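Local coordinates for putative secreted salivary protein (PDB 5K6D), which inhibits the host voltage-gated sodium channel Nav1.5 as a secreted toxin in the saliva of the flea Xenopsylla cheopis, at residues W2-R7 / Q19-G24; L25-G30 / D72-S77. All coordinates share one frame; numbering follows the deposited sequence.

Interaction 1 of 2, residues W2-R7 / Q19-G24; sequences WKVSER and QEIGNG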
ATOM      1  N   TRP A   2       0.665 -13.862   3.604  1.00 24.08           N
ATOM      2  CA  TRP A   2       1.135 -12.571   4.080  1.00 17.83           C
ATOM      3  C   TRP A   2       0.088 -11.944   4.974  1.00 16.69           C
ATOM      4  O   TRP A   2      -1.065 -11.778   4.574  1.00 19.24           O
ATOM      5  CB  TRP A   2       1.449 -11.658   2.901  1.00 16.05           C
ATOM      6  CG  TRP A   2       2.115 -10.363   3.236  1.00 15.14           C
ATOM      7  CD1 TRP A   2       2.813 -10.043   4.367  1.00 17.22           C
ATOM      8  CD2 TRP A   2       2.143  -9.206   2.407  1.00 11.81           C
ATOM      9  NE1 TRP A   2       3.274  -8.747   4.286  1.00 16.59           N
ATOM     10  CE2 TRP A   2       2.875  -8.216   3.087  1.00 11.62           C
ATOM     11  CE3 TRP A   2       1.618  -8.911   1.149  1.00 13.97           C
ATOM     12  CZ2 TRP A   2       3.086  -6.956   2.549  1.00 12.65           C
ATOM     13  CZ3 TRP A   2       1.828  -7.669   0.620  1.00 14.24           C
ATOM     14  CH2 TRP A   2       2.554  -6.703   1.313  1.00 13.63           C
ATOM     15  N   LYS A   3       0.498 -11.611   6.188  1.00 15.61           N
ATOM     16  CA  LYS A   3      -0.360 -10.874   7.101  1.00 14.65           C
ATOM     17  C   LYS A   3       0.128  -9.439   7.231  1.00 12.93           C
ATOM     18  O   LYS A   3       1.334  -9.191   7.327  1.00 14.66           O
ATOM     19  CB  LYS A   3      -0.401 -11.540   8.473  1.00 16.45           C
ATOM     20  CG  LYS A   3      -1.012 -12.930   8.455  1.00 21.09           C
ATOM     21  CD  LYS A   3      -1.257 -13.441   9.864  1.00 23.66           C
ATOM     22  CE  LYS A   3      -1.620 -14.915   9.862  1.00 28.13           C
ATOM     23  NZ  LYS A   3      -0.494 -15.753   9.363  1.00 32.67           N
ATOM     24  N   VAL A   4      -0.808  -8.499   7.226  1.00 11.49           N
ATOM     25  CA  VAL A   4      -0.477  -7.085   7.362  1.00 10.54           C
ATOM     26  C   VAL A   4      -1.378  -6.460   8.417  1.00 10.31           C
ATOM     27  O   VAL A   4      -2.355  -7.065   8.865  1.00 11.46           O
ATOM     28  CB  VAL A   4      -0.634  -6.317   6.028  1.00  9.66           C
ATOM     29  CG1 VAL A   4       0.312  -6.875   4.961  1.00 10.43           C
ATOM     30  CG2 VAL A   4      -2.080  -6.360   5.543  1.00 12.22           C
ATOM     31  N   SER A   5      -1.054  -5.239   8.824  1.00  9.89           N
ATOM     32  CA  SER A   5      -1.818  -4.570   9.874  1.00  9.63           C
ATOM     33  C   SER A   5      -2.965  -3.726   9.320  1.00  9.21           C
ATOM     34  O   SER A   5      -2.992  -3.393   8.129  1.00  8.61           O
ATOM     35  CB  SER A   5      -0.896  -3.682  10.694  1.00  9.97           C
ATOM     36  OG  SER A   5      -0.404  -2.630   9.880  1.00  8.71           O
ATOM     37  N   GLU A   6      -3.898  -3.351  10.194  1.00  9.69           N
ATOM     38  CA  GLU A   6      -4.881  -2.338   9.833  1.00  9.65           C
ATOM     39  C   GLU A   6      -4.213  -1.062   9.330  1.00  9.23           C
ATOM     40  O   GLU A   6      -4.674  -0.439   8.375  1.00  9.17           O
ATOM     41  CB  GLU A   6      -5.768  -1.982  11.020  1.00 11.15           C
ATOM     42  CG  GLU A   6      -6.671  -3.088  11.494  1.00 13.62           C
ATOM     43  CD  GLU A   6      -7.663  -2.626  12.552  1.00 14.97           C
ATOM     44  OE1 GLU A   6      -7.478  -1.545  13.139  1.00 14.08           O
ATOM     45  OE2 GLU A   6      -8.653  -3.354  12.794  1.00 18.50           O
ATOM     46  N   ARG A   7      -3.135  -0.656   9.991  1.00  8.29           N
ATOM     47  CA  ARG A   7      -2.409   0.535   9.570  1.00  7.45           C
ATOM     48  C   ARG A   7      -1.950   0.422   8.127  1.00  7.61           C
ATOM     49  O   ARG A   7      -2.027   1.382   7.365  1.00  7.53           O
ATOM     50  CB  ARG A   7      -1.219   0.777  10.485  1.00  7.79           C
ATOM     51  CG  ARG A   7      -1.615   1.193  11.876  1.00  8.79           C
ATOM     52  CD  ARG A   7      -0.391   1.336  12.741  1.00  8.37           C
ATOM     53  NE  ARG A   7       0.429   2.491  12.377  1.00  7.26           N
ATOM     54  CZ  ARG A   7       1.704   2.442  12.002  1.00  6.71           C
ATOM     55  NH1 ARG A   7       2.352   1.281  11.885  1.00  6.99           N
ATOM     56  NH2 ARG A   7       2.336   3.578  11.746  1.00  6.53           N
ATOM     57  N   GLN A  19      -3.799  -9.292   9.590  1.00 14.99           N
ATOM     58  CA  GLN A  19      -4.816  -9.338   8.544  1.00 14.33           C
ATOM     59  C   GLN A  19      -4.302 -10.107   7.338  1.00 14.10           C
ATOM     60  O   GLN A  19      -3.321  -9.709   6.711  1.00 13.12           O
ATOM     61  CB  GLN A  19      -5.235  -7.931   8.117  1.00 14.06           C
ATOM     62  CG  GLN A  19      -5.649  -7.035   9.268  1.00 16.44           C
ATOM     63  CD  GLN A  19      -6.823  -6.159   8.906  1.00 16.49           C
ATOM     64  OE1 GLN A  19      -6.667  -4.975   8.614  1.00 16.81           O
ATOM     65  NE2 GLN A  19      -8.013  -6.746   8.910  1.00 16.15           N
ATOM     66  N   GLU A  20      -4.975 -11.201   7.012  1.00 15.40           N
ATOM     67  CA  GLU A  20      -4.557 -12.057   5.910  1.00 16.80           C
ATOM     68  C   GLU A  20      -5.021 -11.498   4.577  1.00 15.19           C
ATOM     69  O   GLU A  20      -6.203 -11.206   4.403  1.00 20.23           O
ATOM     70  CB  GLU A  20      -5.115 -13.469   6.091  1.00 19.14           C
ATOM     71  CG  GLU A  20      -4.590 -14.466   5.078  1.00 25.97           C
ATOM     72  CD  GLU A  20      -3.128 -14.798   5.301  1.00 30.32           C
ATOM     73  OE1 GLU A  20      -2.744 -15.035   6.466  1.00 33.91           O
ATOM     74  OE2 GLU A  20      -2.360 -14.799   4.315  1.00 29.11           O
ATOM     75  N   ILE A  21      -4.125 -11.377   3.614  1.00 16.45           N
ATOM     76  CA  ILE A  21      -4.576 -10.877   2.327  1.00 17.85           C
ATOM     77  C   ILE A  21      -4.341 -11.880   1.187  1.00 20.96           C
ATOM     78  O   ILE A  21      -4.711 -11.620   0.043  1.00 22.24           O
ATOM     79  CB  ILE A  21      -3.910  -9.543   2.018  1.00 17.86           C
ATOM     80  CG1 ILE A  21      -2.404  -9.698   2.149  1.00 24.22           C
ATOM     81  CG2 ILE A  21      -4.397  -8.463   2.990  1.00 18.78           C
ATOM     82  CD1 ILE A  21      -1.663  -8.563   1.565  1.00 24.69           C
ATOM     83  N   GLY A  22      -3.751 -13.029   1.501  1.00 19.86           N
ATOM     84  CA  GLY A  22      -3.548 -14.066   0.504  1.00 23.08           C
ATOM     85  C   GLY A  22      -2.270 -13.878  -0.291  1.00 21.30           C
ATOM     86  O   GLY A  22      -1.253 -13.443   0.251  1.00 22.66           O
ATOM     87  N   ASN A  23      -2.326 -14.189  -1.584  1.00 20.92           N
ATOM     88  CA  ASN A  23      -1.129 -14.202  -2.429  1.00 20.02           C
ATOM     89  C   ASN A  23      -0.915 -12.966  -3.303  1.00 21.23           C
ATOM     90  O   ASN A  23       0.088 -12.871  -4.010  1.00 23.99           O
ATOM     91  CB  ASN A  23      -1.149 -15.434  -3.329  1.00 24.86           C
ATOM     92  CG  ASN A  23      -1.033 -16.721  -2.552  1.00 27.70           C
ATOM     93  OD1 ASN A  23      -0.383 -16.772  -1.508  1.00 28.34           O
ATOM     94  ND2 ASN A  23      -1.659 -17.772  -3.057  1.00 29.94           N
ATOM     95  N   GLY A  24      -1.848 -12.025  -3.261  1.00 19.05           N
ATOM     96  CA  GLY A  24      -1.762 -10.853  -4.115  1.00 14.99           C
ATOM     97  C   GLY A  24      -1.081  -9.678  -3.442  1.00 11.45           C
ATOM     98  O   GLY A  24      -0.284  -9.841  -2.510  1.00 14.91           O
TER

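Interaction 2 of 2, residues L25-G30 / D72-S77; sequences LATAKG and DCYCKS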
ATOM      1  N   LEU A  25      -1.405  -8.477  -3.910  1.00  9.48           N
ATOM      2  CA  LEU A  25      -0.892  -7.245  -3.329  1.00  8.93           C
ATOM      3  C   LEU A  25      -1.775  -6.791  -2.178  1.00  9.38           C
ATOM      4  O   LEU A  25      -2.969  -7.119  -2.142  1.00  9.66           O
ATOM      5  CB  LEU A  25      -0.827  -6.145  -4.385  1.00  9.09           C
ATOM      6  CG  LEU A  25      -0.051  -6.494  -5.655  1.00 11.53           C
ATOM      7  CD1 LEU A  25      -0.052  -5.305  -6.613  1.00 13.26           C
ATOM      8  CD2 LEU A  25       1.371  -6.934  -5.323  1.00 13.21           C
ATOM      9  N   ALA A  26      -1.193  -6.041  -1.247  1.00  8.57           N
ATOM     10  CA  ALA A  26      -1.952  -5.375  -0.193  1.00  8.60           C
ATOM     11  C   ALA A  26      -2.395  -4.004  -0.673  1.00  6.51           C
ATOM     12  O   ALA A  26      -1.570  -3.202  -1.131  1.00  7.70           O
ATOM     13  CB  ALA A  26      -1.125  -5.247   1.062  1.00 10.09           C
ATOM     14  N   THR A  27      -3.684  -3.715  -0.545  1.00  7.46           N
ATOM     15  CA  THR A  27      -4.169  -2.391  -0.891  1.00  7.50           C
ATOM     16  C   THR A  27      -4.023  -1.447   0.294  1.00  6.39           C
ATOM     17  O   THR A  27      -4.747  -1.552   1.292  1.00  7.07           O
ATOM     18  CB  THR A  27      -5.623  -2.426  -1.334  1.00  7.88           C
ATOM     19  OG1 THR A  27      -5.741  -3.289  -2.473  1.00  9.37           O
ATOM     20  CG2 THR A  27      -6.099  -1.024  -1.695  1.00 10.05           C
ATOM     21  N   ALA A  28      -3.055  -0.545   0.186  1.00  6.11           N
ATOM     22  CA  ALA A  28      -2.849   0.513   1.164  1.00  6.77           C
ATOM     23  C   ALA A  28      -3.682   1.701   0.716  1.00  6.55           C
ATOM     24  O   ALA A  28      -3.247   2.540  -0.079  1.00  6.98           O
ATOM     25  CB  ALA A  28      -1.382   0.863   1.278  1.00  6.99           C
ATOM     26  N   LYS A  29      -4.910   1.724   1.201  1.00  7.90           N
ATOM     27  CA  LYS A  29      -5.894   2.682   0.753  1.00  9.48           C
ATOM     28  C   LYS A  29      -5.436   4.122   0.963  1.00  9.38           C
ATOM     29  O   LYS A  29      -4.928   4.476   2.033  1.00  9.63           O
ATOM     30  CB  LYS A  29      -7.206   2.451   1.493  1.00 11.26           C
ATOM     31  CG  LYS A  29      -8.347   3.318   1.017  1.00 14.45           C
ATOM     32  CD  LYS A  29      -9.621   2.965   1.762  1.00 16.68           C
ATOM     33  CE  LYS A  29     -10.808   3.779   1.274  1.00 20.82           C
ATOM     34  NZ  LYS A  29     -11.154   3.465  -0.140  1.00 22.74           N
ATOM     35  N   GLY A  30      -5.617   4.944  -0.065  1.00  9.71           N
ATOM     36  CA  GLY A  30      -5.440   6.381   0.051  1.00  9.24           C
ATOM     37  C   GLY A  30      -4.032   6.939   0.086  1.00  9.03           C
ATOM     38  O   GLY A  30      -3.865   8.161   0.097  1.00 10.03           O
ATOM     39  N   ASP A  72      -4.848   4.809  -4.467  1.00 10.16           N
ATOM     40  CA  ASP A  72      -4.375   3.734  -3.608  1.00  8.87           C
ATOM     41  C   ASP A  72      -2.956   3.315  -3.957  1.00  8.05           C
ATOM     42  O   ASP A  72      -2.473   3.516  -5.070  1.00  8.71           O
ATOM     43  CB  ASP A  72      -5.310   2.520  -3.677  1.00  9.23           C
ATOM     44  CG  ASP A  72      -6.675   2.788  -3.064  1.00 10.07           C
ATOM     45  OD1 ASP A  72      -6.846   3.793  -2.339  1.00 11.11           O
ATOM     46  OD2 ASP A  72      -7.591   1.969  -3.313  1.00 11.97           O
ATOM     47  N   CYS A  73      -2.307   2.737  -2.960  1.00  8.21           N
ATOM     48  CA  CYS A  73      -0.955   2.227  -3.043  1.00  7.34           C
ATOM     49  C   CYS A  73      -1.047   0.710  -2.945  1.00  6.52           C
ATOM     50  O   CYS A  73      -1.787   0.206  -2.111  1.00  8.16           O
ATOM     51  CB  CYS A  73      -0.136   2.838  -1.912  1.00  7.49           C
ATOM     52  SG  CYS A  73       1.459   2.108  -1.524  1.00  7.27           S
ATOM     53  N   TYR A  74      -0.314  -0.010  -3.789  1.00  7.05           N
ATOM     54  CA  TYR A  74      -0.413  -1.465  -3.855  1.00  7.74           C
ATOM     55  C   TYR A  74       0.934  -2.074  -3.503  1.00  6.94           C
ATOM     56  O   TYR A  74       1.923  -1.895  -4.228  1.00  7.97           O
ATOM     57  CB  TYR A  74      -0.899  -1.902  -5.241  1.00  8.72           C
ATOM     58  CG  TYR A  74      -2.277  -1.351  -5.535  1.00  8.07           C
ATOM     59  CD1 TYR A  74      -2.441  -0.096  -6.104  1.00  8.30           C
ATOM     60  CD2 TYR A  74      -3.419  -2.083  -5.216  1.00  9.12           C
ATOM     61  CE1 TYR A  74      -3.703   0.419  -6.345  1.00  9.29           C
ATOM     62  CE2 TYR A  74      -4.681  -1.580  -5.465  1.00 10.02           C
ATOM     63  CZ  TYR A  74      -4.815  -0.334  -6.035  1.00  9.12           C
ATOM     64  OH  TYR A  74      -6.065   0.191  -6.294  1.00 12.20           O
ATOM     65  N   CYS A  75       0.959  -2.779  -2.372  1.00  6.93           N
ATOM     66  CA  CYS A  75       2.196  -3.288  -1.799  1.00  7.38           C
ATOM     67  C   CYS A  75       2.432  -4.751  -2.103  1.00  8.06           C
ATOM     68  O   CYS A  75       1.526  -5.577  -1.986  1.00  8.45           O
ATOM     69  CB  CYS A  75       2.192  -3.105  -0.283  1.00  7.59           C
ATOM     70  SG  CYS A  75       1.939  -1.420   0.282  1.00  7.21           S
ATOM     71  N   LYS A  76       3.671  -5.060  -2.452  1.00  8.91           N
ATOM     72  CA  LYS A  76       4.113  -6.415  -2.719  1.00 10.19           C
ATOM     73  C   LYS A  76       4.768  -7.026  -1.483  1.00 10.48           C
ATOM     74  O   LYS A  76       5.474  -6.336  -0.745  1.00 10.30           O
ATOM     75  CB  LYS A  76       5.098  -6.402  -3.888  1.00 11.71           C
ATOM     76  CG  LYS A  76       5.384  -7.757  -4.504  1.00 19.57           C
ATOM     77  CD  LYS A  76       6.308  -7.643  -5.719  1.00 23.63           C
ATOM     78  CE  LYS A  76       6.116  -6.333  -6.478  1.00 26.57           C
ATOM     79  NZ  LYS A  76       6.480  -6.468  -7.925  1.00 30.48           N
ATOM     80  N   SER A  77       4.555  -8.319  -1.262  1.00 11.35           N
ATOM     81  CA  SER A  77       5.156  -9.004  -0.127  1.00 12.01           C
ATOM     82  C   SER A  77       6.664  -9.144  -0.288  1.00 13.00           C
ATOM     83  O   SER A  77       7.211  -8.933  -1.372  1.00 14.65           O
ATOM     84  CB  SER A  77       4.546 -10.393   0.043  1.00 13.97           C
ATOM     85  OG  SER A  77       5.045 -11.271  -0.953  1.00 18.15           O
TER
HETATM   86  O   HOH W   1      -9.637   1.241  -1.556  1.00 16.86           O
HETATM   87  O   HOH W   2      -9.275   4.867  -1.798  1.00 18.61           O

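Interaction 1 of 2, residues W2-R7 / Q19-G24
Val4 and Gln19 face each other as a hydrogen-bonded pair in a short two-stranded antiparallel sheet made by strands 3-4 and 19-20 at the protein surface. Val4 N reaches Gln19 O at 2.8 Å, and Gln19 N returns to Val4 O. One step on, Lys3 and Glu20 form the non-hydrogen-bonded pair, and beyond them Ile21 N donates to Trp2 O at 3.2 Å, extending the run of backbone bonds.

The two sides of the sheet differ in character. On the side of Lys3 and Glu20 the chains are polar: the lysine stem runs past the carboxylate, with CG 3.4 Å from Glu20 OE1, and its bent end leaves NZ in a long salt bridge with that same oxygen. The other oxygen, OE2, takes a hydrogen bond from Trp2 N on its syn side, 25° out of the carboxylate plane. Glu20 thus bridges two consecutive residues of the opposite chain, one through each oxygen.

On the Val4 side much of the contact is apolar. Val4 CG2 meets Ile21 CG2 at 4.0 Å, while its other methyl, CG1, lies over one face of the Trp2 ring, offset toward the rim. Trp2 and Ile21 run side by side. With the tryptophan CG anti to the backbone N (chi1 -172°), the indole extends alongside the isoleucine, whose terminal methyl CD1 approaches the six-membered ring obliquely, 3.3 Å from Trp2 CE3.

Leu9 of helix 6-10 packs against both Val4 and Gln19. That helix starts after Ser5, whose OG caps Cys8 N. In its first turn Glu6 OE1 bonds to Lys14 N, and Glu6 CG rests 3.4 Å from Gln19 OE1.

Interaction 2 of 2, residues L25-G30 / D72-S77
Strands 26-28 and 73-76 run antiparallel, their axes 4.7 Å apart at closest approach, with Ala26-Cys75 and Ala28-Cys73 as hydrogen-bonded pairs flanking the non-hydrogen-bonded pair Thr27-Tyr74. Ala28 N to Cys73 O is short at 2.7 Å, and Cys75 N meets Ala26 O almost straight, at 175°.

Small side chains line the face of Ala26, Ala28, Cys73 and Cys75: Ala28 CB lies 4.0 Å from Cys73 CB and also meets Cys75 SG. On the other face Thr27 runs beside the Tyr74 ring, its OG1 coming obliquely to CE2, while Leu25 crosses the tyrosine at about a right angle and lays CD1 3.8 Å from Tyr74 CB. The tyrosine hydroxyl bonds to Asn69 N.

Beyond Ala28, Gly30 N donates to Asp72 OD1 at 2.8 Å, on the anti side of that oxygen and 33° out of the carboxylate plane. Asp72 CG lies beside its own backbone N (chi1 -68°), which brings OD1 over to Gly30. Lys29 NZ stays 4.8 Å from OD1; two waters bridge the gap, both accepting from NZ, one donating to OD1 and the other to OD2.

Strand 73-76 is the middle of a three-stranded sheet, with 57-60 along its other edge. Helix 38-51 packs on the face of Cys73 and Cys75, joined to this central strand by the disulfides Cys45-Cys73 and Cys49-Cys75, while its His48 touches Ala28.

Interaction 1 closes before interaction 2 opens: the chain passes from strand 19-20 through residues 21-25 directly into strand 26-28. Their centres are 10 Å apart, interaction 2 near the middle of the molecule and interaction 1 toward the outside. They belong to separate antiparallel sheets that nevertheless touch, for Trp2 CZ3 packs 3.4 Å from Cys75 O and Ile21 CD1 reaches Ala26 CB. The small N-terminal sheet is therefore packed against the three-stranded one. A third disulfide, Cys8-Cys53, ties helix 6-10 to the chain just after helix 38-51, so the N-terminal region and the three-stranded sheet of this toxin are each cross-linked to helix 38-51 or the residues that follow it.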